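Local atomic coordinates of calcium homeostasis modulator protein 5 (Homo sapiens, PDB entry 7D61), a protein that assembles into large-pore, cone-shaped undecameric channels whose cation conductance and gating are probably regulated by membrane lipids. Residues Val61-Gly66 with Val109-Trp114. Sequence-based numbering, arbitrary orientation.
Sequences VLLILG and VAPVMW
L62 CB lies over one face of the puckered P111 ring, nearest CD, and L63 CB comes to its CG edge from slightly above the ring plane; L63 CB stands 4.0 Å from P111 CG, and the backbone N of L63 lies equally near, more steeply above the plane. The flat indole of W114 leads away from 61-66: W114 offers L62 only its CB, while its side chain packs on P58 and A59 further back on helix 47-68, and on T27 and E31 of helix 18-38. The motif is an antiparallel pair of transmembrane helices, S2 (61-66) against S3 (109-114), with segment axes 8.4 Å apart and directions 161° from each other. Between the two segments the nearest CA atoms are those of L62 and P111, 6.0 Å apart. L62 carries the contact. Its CB packs on A110 CB at 4.4 Å and on P111 CD at 4.3 Å, and chi1 of -69° sets CG beside its own backbone N, a placement from which CD1 reaches toward W114 CB. L63 has CG anti to its backbone N (chi1 173°), which carries the branch past the proline and leaves CB as its nearest side-chain atom to P111. P111, which has no N-H, lies in the first turn of helix 109-119, shortly after helix 95-107 ends. Within this patch the interface is apolar packing; one polar tie between the same two helices runs from W114 NE1 to the carbonyl oxygen of L55. On other sides of S2, V61 and I64 pack on I187 and S191 of a neighbouring subunit, and L65 touches a bound dioctanoyl phosphatidic acid. At the S3 surface, L62 CD1 rests 3.9 Å from the backbone oxygen of A110, which also accepts a weak hydrogen bond from W114 N.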
loop_
_atom_site.group_PDB
_atom_site.type_symbol
_atom_site.label_atom_id
_atom_site.label_comp_id
_atom_site.label_asym_id
_atom_site.label_seq_id
_atom_site.Cartn_x
_atom_site.Cartn_y
_atom_site.Cartn_z
ATOM N N VAL A 61 -46.984 7.855 -6.933
ATOM C CA VAL A 61 -46.040 8.800 -6.345
ATOM C C VAL A 61 -45.051 9.286 -7.398
ATOM O O VAL A 61 -44.714 10.475 -7.451
ATOM C CB VAL A 61 -45.336 8.144 -5.141
ATOM C CG1 VAL A 61 -44.194 8.999 -4.619
ATOM C CG2 VAL A 61 -46.335 7.873 -4.035
ATOM N N LEU A 62 -44.614 8.392 -8.287
ATOM C CA LEU A 62 -43.655 8.768 -9.320
ATOM C C LEU A 62 -44.285 9.591 -10.435
ATOM O O LEU A 62 -43.558 10.220 -11.208
ATOM C CB LEU A 62 -43.005 7.519 -9.912
ATOM C CG LEU A 62 -42.051 6.744 -9.006
ATOM C CD1 LEU A 62 -41.758 5.379 -9.597
ATOM C CD2 LEU A 62 -40.769 7.521 -8.796
ATOM N N LEU A 63 -45.613 9.599 -10.541
ATOM C CA LEU A 63 -46.278 10.474 -11.498
ATOM C C LEU A 63 -46.358 11.901 -10.974
ATOM O O LEU A 63 -46.154 12.857 -11.729
ATOM C CB LEU A 63 -47.674 9.936 -11.813
ATOM C CG LEU A 63 -48.588 10.805 -12.673
ATOM C CD1 LEU A 63 -48.284 10.594 -14.138
ATOM C CD2 LEU A 63 -50.042 10.503 -12.379
ATOM N N ILE A 64 -46.639 12.055 -9.680
ATOM C CA ILE A 64 -46.721 13.375 -9.065
ATOM C C ILE A 64 -45.331 13.989 -8.933
ATOM O O ILE A 64 -45.154 15.196 -9.144
ATOM C CB ILE A 64 -47.464 13.247 -7.718
ATOM C CG1 ILE A 64 -48.973 13.285 -7.949
ATOM C CG2 ILE A 64 -47.051 14.311 -6.708
ATOM C CD1 ILE A 64 -49.776 12.952 -6.728
ATOM N N LEU A 65 -44.318 13.163 -8.660
ATOM C CA LEU A 65 -42.938 13.628 -8.574
ATOM C C LEU A 65 -42.398 14.102 -9.920
ATOM O O LEU A 65 -41.470 14.916 -9.953
ATOM C CB LEU A 65 -42.059 12.506 -8.011
ATOM C CG LEU A 65 -40.589 12.752 -7.673
ATOM C CD1 LEU A 65 -40.469 13.786 -6.571
ATOM C CD2 LEU A 65 -39.910 11.457 -7.269
ATOM N N GLY A 66 -42.975 13.641 -11.029
ATOM C CA GLY A 66 -42.573 14.125 -12.332
ATOM C C GLY A 66 -43.206 15.433 -12.748
ATOM O O GLY A 66 -42.762 16.032 -13.730
ATOM N N VAL A 109 -43.167 8.191 -17.894
ATOM C CA VAL A 109 -42.124 7.223 -18.217
ATOM C C VAL A 109 -41.793 6.362 -17.004
ATOM O O VAL A 109 -41.757 5.130 -17.090
ATOM C CB VAL A 109 -40.879 7.952 -18.757
ATOM C CG1 VAL A 109 -39.682 7.021 -18.816
ATOM C CG2 VAL A 109 -41.168 8.539 -20.125
ATOM N N ALA A 110 -41.562 6.992 -15.858
ATOM C CA ALA A 110 -41.230 6.285 -14.623
ATOM C C ALA A 110 -42.386 5.485 -14.003
ATOM O O ALA A 110 -42.104 4.474 -13.347
ATOM C CB ALA A 110 -40.647 7.268 -13.601
ATOM N N PRO A 111 -43.671 5.879 -14.123
ATOM C CA PRO A 111 -44.731 4.907 -13.790
ATOM C C PRO A 111 -44.742 3.657 -14.656
ATOM O O PRO A 111 -45.020 2.568 -14.141
ATOM C CB PRO A 111 -46.015 5.720 -13.975
ATOM C CG PRO A 111 -45.641 7.061 -13.628
ATOM C CD PRO A 111 -44.217 7.254 -14.050
ATOM N N VAL A 112 -44.468 3.779 -15.957
ATOM C CA VAL A 112 -44.498 2.614 -16.838
ATOM C C VAL A 112 -43.311 1.701 -16.557
ATOM O O VAL A 112 -43.449 0.471 -16.523
ATOM C CB VAL A 112 -44.557 3.072 -18.310
ATOM C CG1 VAL A 112 -44.264 1.933 -19.270
ATOM C CG2 VAL A 112 -45.927 3.637 -18.616
ATOM N N MET A 113 -42.146 2.277 -16.273
ATOM C CA MET A 113 -40.987 1.469 -15.920
ATOM C C MET A 113 -41.059 0.897 -14.509
ATOM O O MET A 113 -40.208 0.078 -14.153
ATOM C CB MET A 113 -39.704 2.286 -16.072
ATOM C CG MET A 113 -39.397 2.682 -17.504
ATOM S SD MET A 113 -37.721 3.305 -17.733
ATOM C CE MET A 113 -37.483 4.214 -16.214
ATOM N N TRP A 114 -42.032 1.307 -13.694
ATOM C CA TRP A 114 -42.265 0.626 -12.426
ATOM C C TRP A 114 -43.172 -0.580 -12.616
ATOM O O TRP A 114 -42.900 -1.660 -12.084
ATOM C CB TRP A 114 -42.868 1.586 -11.397
ATOM C CG TRP A 114 -43.446 0.878 -10.202
ATOM C CD1 TRP A 114 -44.766 0.649 -9.941
ATOM C CD2 TRP A 114 -42.718 0.292 -9.119
ATOM N NE1 TRP A 114 -44.904 -0.036 -8.761
ATOM C CE2 TRP A 114 -43.661 -0.267 -8.236
ATOM C CE3 TRP A 114 -41.360 0.191 -8.808
ATOM C CZ2 TRP A 114 -43.289 -0.919 -7.066
ATOM C CZ3 TRP A 114 -40.993 -0.455 -7.645
ATOM C CH2 TRP A 114 -41.953 -1.001 -6.789
#